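TRNA dimethylallyltransferase (PDB 3D3Q) probably transfers a dimethylallyl group from dimethylallyl diphosphate to adenine 37 of tRNAs that read codons beginning with uridine. Local coordinates at residues 79-82 and 83-87; 282-285 and 286-290. All blocks are in the same frame, centred on the assembly; numbering follows the deposited sequence.

Contact 1: residues 79-82 and 83-87; sequences YEFK and KRAEK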
ATOM      1  N   TYR A  79       0.586  -7.781 -13.482  1.00 44.68           N
ATOM      2  CA  TYR A  79      -0.125  -7.431 -14.712  1.00 46.27           C
ATOM      3  C   TYR A  79      -1.515  -8.035 -14.750  1.00 44.55           C
ATOM      4  O   TYR A  79      -2.464  -7.388 -15.196  1.00 43.90           O
ATOM      5  CB  TYR A  79       0.646  -7.853 -15.980  1.00 52.71           C
ATOM      6  CG  TYR A  79      -0.121  -7.613 -17.291  1.00 58.76           C
ATOM      7  CD1 TYR A  79      -0.665  -8.692 -18.013  1.00 61.33           C
ATOM      8  CD2 TYR A  79      -0.342  -6.311 -17.783  1.00 60.40           C
ATOM      9  CE1 TYR A  79      -1.416  -8.485 -19.190  1.00 63.02           C
ATOM     10  CE2 TYR A  79      -1.097  -6.089 -18.964  1.00 62.10           C
ATOM     11  CZ  TYR A  79      -1.630  -7.180 -19.657  1.00 63.41           C
ATOM     12  OH  TYR A  79      -2.373  -6.986 -20.813  1.00 62.92           O
ATOM     13  N   GLU A  80      -1.645  -9.271 -14.289  1.00 42.75           N
ATOM     14  CA  GLU A  80      -2.952  -9.915 -14.285  1.00 41.93           C
ATOM     15  C   GLU A  80      -3.945  -8.949 -13.625  1.00 40.72           C
ATOM     16  O   GLU A  80      -5.047  -8.736 -14.132  1.00 41.10           O
ATOM     17  CB  GLU A  80      -2.880 -11.254 -13.526  1.00 41.99           C
ATOM     18  CG  GLU A  80      -4.193 -12.033 -13.464  1.00 43.40           C
ATOM     19  CD  GLU A  80      -4.872 -12.205 -14.819  1.00 44.68           C
ATOM     20  OE1 GLU A  80      -5.963 -12.819 -14.849  1.00 44.88           O
ATOM     21  OE2 GLU A  80      -4.328 -11.738 -15.847  1.00 44.63           O
ATOM     22  N   PHE A  81      -3.517  -8.341 -12.518  1.00 38.87           N
ATOM     23  CA  PHE A  81      -4.315  -7.376 -11.755  1.00 36.19           C
ATOM     24  C   PHE A  81      -4.596  -6.134 -12.602  1.00 36.54           C
ATOM     25  O   PHE A  81      -5.704  -5.593 -12.589  1.00 35.85           O
ATOM     26  CB  PHE A  81      -3.556  -6.998 -10.464  1.00 33.12           C
ATOM     27  CG  PHE A  81      -4.033  -5.720  -9.814  1.00 30.51           C
ATOM     28  CD1 PHE A  81      -5.328  -5.604  -9.339  1.00 29.09           C
ATOM     29  CD2 PHE A  81      -3.187  -4.620  -9.709  1.00 30.08           C
ATOM     30  CE1 PHE A  81      -5.776  -4.419  -8.783  1.00 28.28           C
ATOM     31  CE2 PHE A  81      -3.632  -3.429  -9.150  1.00 28.60           C
ATOM     32  CZ  PHE A  81      -4.925  -3.331  -8.691  1.00 27.92           C
ATOM     33  N   LYS A  82      -3.584  -5.695 -13.348  1.00 37.42           N
ATOM     34  CA  LYS A  82      -3.704  -4.515 -14.207  1.00 38.62           C
ATOM     35  C   LYS A  82      -4.719  -4.719 -15.334  1.00 38.47           C
ATOM     36  O   LYS A  82      -5.546  -3.848 -15.609  1.00 36.19           O
ATOM     37  CB  LYS A  82      -2.335  -4.157 -14.806  1.00 39.34           C
ATOM     38  CG  LYS A  82      -2.337  -2.914 -15.671  1.00 38.40           C
ATOM     39  CD  LYS A  82      -0.985  -2.684 -16.307  1.00 39.39           C
ATOM     40  CE  LYS A  82      -1.063  -1.529 -17.295  1.00 41.17           C
ATOM     41  NZ  LYS A  82       0.273  -0.935 -17.619  1.00 42.70           N
ATOM     42  N   LYS A  83      -4.646  -5.875 -15.981  1.00 39.75           N
ATOM     43  CA  LYS A  83      -5.554  -6.189 -17.072  1.00 40.53           C
ATOM     44  C   LYS A  83      -6.998  -6.133 -16.599  1.00 40.76           C
ATOM     45  O   LYS A  83      -7.837  -5.476 -17.228  1.00 41.80           O
ATOM     46  CB  LYS A  83      -5.248  -7.578 -17.640  1.00 40.74           C
ATOM     47  CG  LYS A  83      -6.175  -7.975 -18.764  1.00 42.46           C
ATOM     48  CD  LYS A  83      -5.811  -9.314 -19.377  1.00 45.99           C
ATOM     49  CE  LYS A  83      -6.640  -9.553 -20.642  1.00 48.24           C
ATOM     50  NZ  LYS A  83      -6.308 -10.830 -21.342  1.00 50.23           N
ATOM     51  N   ARG A  84      -7.280  -6.820 -15.486  1.00 40.35           N
ATOM     52  CA  ARG A  84      -8.637  -6.873 -14.891  1.00 39.35           C
ATOM     53  C   ARG A  84      -9.078  -5.545 -14.273  1.00 37.92           C
ATOM     54  O   ARG A  84     -10.232  -5.148 -14.410  1.00 36.85           O
ATOM     55  CB  ARG A  84      -8.723  -7.962 -13.809  1.00 36.67           C
ATOM     56  CG  ARG A  84      -8.366  -9.342 -14.280  1.00 36.15           C
ATOM     57  CD  ARG A  84      -8.770 -10.396 -13.261  1.00 38.44           C
ATOM     58  NE  ARG A  84      -8.277 -11.716 -13.654  1.00 40.06           N
ATOM     59  CZ  ARG A  84      -9.018 -12.818 -13.707  1.00 40.78           C
ATOM     60  NH1 ARG A  84     -10.308 -12.779 -13.386  1.00 40.28           N
ATOM     61  NH2 ARG A  84      -8.463 -13.960 -14.098  1.00 41.15           N
ATOM     62  N   ALA A  85      -8.156  -4.875 -13.590  1.00 37.30           N
ATOM     63  CA  ALA A  85      -8.463  -3.603 -12.975  1.00 38.07           C
ATOM     64  C   ALA A  85      -8.780  -2.523 -14.020  1.00 38.96           C
ATOM     65  O   ALA A  85      -9.729  -1.769 -13.845  1.00 38.84           O
ATOM     66  CB  ALA A  85      -7.317  -3.164 -12.074  1.00 37.62           C
ATOM     67  N   GLU A  86      -8.010  -2.451 -15.108  1.00 40.01           N
ATOM     68  CA  GLU A  86      -8.261  -1.438 -16.140  1.00 40.70           C
ATOM     69  C   GLU A  86      -9.652  -1.576 -16.730  1.00 39.19           C
ATOM     70  O   GLU A  86     -10.302  -0.581 -17.024  1.00 37.95           O
ATOM     71  CB  GLU A  86      -7.233  -1.523 -17.283  1.00 43.09           C
ATOM     72  CG  GLU A  86      -5.781  -1.304 -16.870  1.00 48.93           C
ATOM     73  CD  GLU A  86      -4.802  -1.308 -18.045  1.00 52.55           C
ATOM     74  OE1 GLU A  86      -4.804  -0.332 -18.829  1.00 56.38           O
ATOM     75  OE2 GLU A  86      -4.033  -2.291 -18.198  1.00 54.39           O
ATOM     76  N   LYS A  87     -10.111  -2.807 -16.906  1.00 38.58           N
ATOM     77  CA  LYS A  87     -11.433  -3.012 -17.466  1.00 38.74           C
ATOM     78  C   LYS A  87     -12.492  -2.513 -16.481  1.00 37.94           C
ATOM     79  O   LYS A  87     -13.384  -1.764 -16.866  1.00 37.92           O
ATOM     80  CB  LYS A  87     -11.649  -4.493 -17.800  1.00 40.10           C
ATOM     81  CG  LYS A  87     -10.683  -5.039 -18.856  1.00 40.60           C
ATOM     82  CD  LYS A  87     -10.740  -6.565 -18.936  1.00 42.69           C
ATOM     83  CE  LYS A  87      -9.705  -7.133 -19.928  1.00 42.87           C
ATOM     84  NZ  LYS A  87      -9.556  -8.630 -19.859  1.00 39.82           N
TER
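Glu80 and Arg84, one helical turn apart, form a salt bridge on a partly exposed side of the helix. A single carboxylate oxygen does the work: Glu80 OE1 accepts from Arg84 NE at 2.8 Å and from Arg84 NH2 at the same distance. OE1 lies close to the guanidinium plane, at its side edge, but the carboxylate is turned 80° from that plane. NH2 meets OE1 nearly along its C-O axis, whereas NE comes from above the carboxylate plane. The bend in the Glu80 chain at chi2 (50°) brings OE1 round to Arg84. A second pair of opposite charges is looser: Lys82 NZ stays 4.6 Å from Glu86 OE2, and the lysine methylenes run past that carboxylate.

Of the apolar contacts one is buried: Ala85 CB sits over the face of the Phe81 ring, 3.8 Å from CE1, in a CH-pi contact. On the exposed side Lys83 CB lies over one face of the Tyr79 ring, offset toward its rim.

Regular i to i+4 backbone bonds include Lys83 N to Tyr79 O at 2.8 Å and Ala85 N to Phe81 O.

This is the first half of helix 78-94, which leads into strand 98-102 of the parallel sheet; Phe81 packs on Met66 and Phe76, and Lys82 NZ bonds weakly to Ser111 O of helix 106-113.

Contact 2: residues 282-285 and 286-290; sequences TWFK and NKMNV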
ATOM      1  N   THR A 282       7.937   1.566   3.277  1.00 46.51           N
ATOM      2  CA  THR A 282       9.142   2.143   2.709  1.00 46.62           C
ATOM      3  C   THR A 282       9.003   2.437   1.218  1.00 47.68           C
ATOM      4  O   THR A 282       9.373   3.517   0.759  1.00 48.50           O
ATOM      5  CB  THR A 282      10.338   1.208   2.933  1.00 46.54           C
ATOM      6  OG1 THR A 282      10.498   0.959   4.333  1.00 44.95           O
ATOM      7  CG2 THR A 282      11.604   1.836   2.399  1.00 48.15           C
ATOM      8  N   TRP A 283       8.464   1.474   0.474  1.00 49.10           N
ATOM      9  CA  TRP A 283       8.260   1.592  -0.973  1.00 48.96           C
ATOM     10  C   TRP A 283       7.334   2.754  -1.339  1.00 48.30           C
ATOM     11  O   TRP A 283       7.648   3.541  -2.227  1.00 48.47           O
ATOM     12  CB  TRP A 283       7.656   0.296  -1.526  1.00 50.31           C
ATOM     13  CG  TRP A 283       7.903   0.072  -2.986  1.00 53.10           C
ATOM     14  CD1 TRP A 283       8.887  -0.694  -3.539  1.00 53.65           C
ATOM     15  CD2 TRP A 283       7.191   0.660  -4.083  1.00 53.31           C
ATOM     16  NE1 TRP A 283       8.828  -0.624  -4.903  1.00 53.64           N
ATOM     17  CE2 TRP A 283       7.793   0.192  -5.265  1.00 53.34           C
ATOM     18  CE3 TRP A 283       6.092   1.516  -4.181  1.00 54.28           C
ATOM     19  CZ2 TRP A 283       7.359   0.576  -6.527  1.00 55.15           C
ATOM     20  CZ3 TRP A 283       5.652   1.900  -5.438  1.00 54.82           C
ATOM     21  CH2 TRP A 283       6.281   1.420  -6.600  1.00 55.31           C
ATOM     22  N   PHE A 284       6.192   2.844  -0.661  1.00 47.17           N
ATOM     23  CA  PHE A 284       5.226   3.899  -0.925  1.00 45.95           C
ATOM     24  C   PHE A 284       5.738   5.275  -0.552  1.00 46.16           C
ATOM     25  O   PHE A 284       5.073   6.276  -0.798  1.00 47.88           O
ATOM     26  CB  PHE A 284       3.906   3.626  -0.192  1.00 42.99           C
ATOM     27  CG  PHE A 284       2.969   2.736  -0.956  1.00 40.18           C
ATOM     28  CD1 PHE A 284       2.481   3.131  -2.191  1.00 38.71           C
ATOM     29  CD2 PHE A 284       2.597   1.490  -0.455  1.00 40.20           C
ATOM     30  CE1 PHE A 284       1.633   2.306  -2.916  1.00 38.81           C
ATOM     31  CE2 PHE A 284       1.747   0.648  -1.173  1.00 38.51           C
ATOM     32  CZ  PHE A 284       1.269   1.058  -2.404  1.00 39.99           C
ATOM     33  N   LYS A 285       6.914   5.348   0.047  1.00 46.47           N
ATOM     34  CA  LYS A 285       7.434   6.651   0.401  1.00 47.62           C
ATOM     35  C   LYS A 285       8.611   7.033  -0.466  1.00 48.73           C
ATOM     36  O   LYS A 285       8.885   8.212  -0.650  1.00 49.63           O
ATOM     37  CB  LYS A 285       7.837   6.677   1.858  1.00 47.52           C
ATOM     38  CG  LYS A 285       6.668   6.408   2.764  1.00 49.56           C
ATOM     39  CD  LYS A 285       6.995   6.746   4.212  1.00 51.10           C
ATOM     40  CE  LYS A 285       6.707   8.212   4.550  1.00 51.69           C
ATOM     41  NZ  LYS A 285       5.256   8.526   4.744  1.00 51.69           N
ATOM     42  N   ASN A 286       9.292   6.034  -1.013  1.00 49.04           N
ATOM     43  CA  ASN A 286      10.448   6.262  -1.858  1.00 50.46           C
ATOM     44  C   ASN A 286      10.193   6.010  -3.340  1.00 50.96           C
ATOM     45  O   ASN A 286      11.133   5.881  -4.117  1.00 51.83           O
ATOM     46  CB  ASN A 286      11.596   5.363  -1.397  1.00 52.33           C
ATOM     47  CG  ASN A 286      12.010   5.628   0.029  1.00 54.53           C
ATOM     48  OD1 ASN A 286      12.752   4.842   0.632  1.00 55.13           O
ATOM     49  ND2 ASN A 286      11.539   6.741   0.583  1.00 55.49           N
ATOM     50  N   LYS A 287       8.936   5.933  -3.746  1.00 49.95           N
ATOM     51  CA  LYS A 287       8.650   5.654  -5.144  1.00 50.52           C
ATOM     52  C   LYS A 287       7.402   6.365  -5.603  1.00 51.97           C
ATOM     53  O   LYS A 287       7.277   6.750  -6.766  1.00 52.44           O
ATOM     54  CB  LYS A 287       8.444   4.152  -5.357  1.00 50.17           C
ATOM     55  CG  LYS A 287       9.583   3.254  -4.922  1.00 48.41           C
ATOM     56  CD  LYS A 287      10.725   3.304  -5.909  1.00 49.42           C
ATOM     57  CE  LYS A 287      11.727   2.180  -5.651  1.00 50.59           C
ATOM     58  NZ  LYS A 287      11.111   0.819  -5.750  1.00 50.42           N
HETATM   59  N   MSE A 288       6.467   6.527  -4.681  1.00 54.12           N
HETATM   60  CA  MSE A 288       5.199   7.166  -4.996  1.00 56.02           C
HETATM   61  C   MSE A 288       5.067   8.488  -4.302  1.00 54.23           C
HETATM   62  O   MSE A 288       5.719   8.761  -3.294  1.00 53.68           O
HETATM   63  CB  MSE A 288       4.032   6.298  -4.537  1.00 61.19           C
HETATM   64  CG  MSE A 288       4.141   4.831  -4.870  1.00 67.84           C
HETATM   65 SE   MSE A 288       3.659   4.446  -6.666  1.00 79.05          SE
HETATM   66  CE  MSE A 288       1.738   4.357  -6.435  1.00 75.12           C
ATOM     67  N   ASN A 289       4.194   9.305  -4.852  1.00 53.34           N
ATOM     68  CA  ASN A 289       3.929  10.589  -4.270  1.00 53.29           C
ATOM     69  C   ASN A 289       2.548  10.419  -3.664  1.00 50.83           C
ATOM     70  O   ASN A 289       1.537  10.713  -4.294  1.00 49.74           O
ATOM     71  CB  ASN A 289       3.913  11.668  -5.346  1.00 56.36           C
ATOM     72  CG  ASN A 289       3.750  13.046  -4.763  1.00 58.29           C
ATOM     73  OD1 ASN A 289       4.574  13.487  -3.954  1.00 58.96           O
ATOM     74  ND2 ASN A 289       2.682  13.737  -5.154  1.00 59.23           N
ATOM     75  N   VAL A 290       2.519   9.904  -2.444  1.00 48.80           N
ATOM     76  CA  VAL A 290       1.274   9.665  -1.739  1.00 47.23           C
ATOM     77  C   VAL A 290       0.936  10.779  -0.751  1.00 45.86           C
ATOM     78  O   VAL A 290       1.827  11.348  -0.116  1.00 44.14           O
ATOM     79  CB  VAL A 290       1.341   8.357  -0.926  1.00 46.63           C
ATOM     80  CG1 VAL A 290      -0.028   8.008  -0.393  1.00 46.42           C
ATOM     81  CG2 VAL A 290       1.901   7.244  -1.779  1.00 46.08           C
TER
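Lys287 lies over one face of the Trp283 indole and Met288 at its edge. Lys287 CB stands almost on the normal of the six-membered ring, 3.5 Å from its centroid, and CG continues over the middle of the indole. A bend at chi2 (-76°) keeps the aliphatic chain folded across the ring instead of leading it away. Met288, a selenomethionine, approaches in a Met-aromatic contact, its SE 4.8 Å from the centroid of the same ring; CG touches Trp283 CZ3 and also lies 3.6 Å from Phe284 CD1, the Phe284 and Met288 side chains running side by side. Asn286 N bonds to Thr282 O at 3.1 Å and weakly to Trp283 O. Thr282 O also accepts from Lys285 N, so two amides share one carbonyl. Asn286 OD1 lies near Thr282 CG2 and takes a weak hydrogen bond from Lys178 NZ.

Residues 278-285 probably take part in tRNA binding. The chain passes here from helix 262-286 to strand 291-294 at the sheet edge. Phe284 and Met288 pack on Ile109 of helix 106-113, while Met288 and Val290 touch Leu200 of strand 197-204; Lys285 NZ forms a salt bridge with Glu204 at that strand's end.

Overall arrangement
Contact 1 comes first along the chain and contact 2 follows in series, their centres about 21 Å apart and their nearest atoms about 9 Å apart, without touching. Both belong to the P-loop-type core with its parallel sheet: helix 78-94 precedes the inner strand 98-102, whereas helix 262-286 delivers the chain to the outermost strand 291-294. Helix 106-113 is a shared neighbour, meeting Lys82 of one and Phe284 and Met288 of the other. The side chains of Phe81 and Phe284 lie about 7 and 6 Å from that of Thr105, which probably contacts tRNA. Residues 282-285 themselves belong to a probable tRNA-contacting region, while the Glu80-Arg84 salt bridge is plain intrahelical packing.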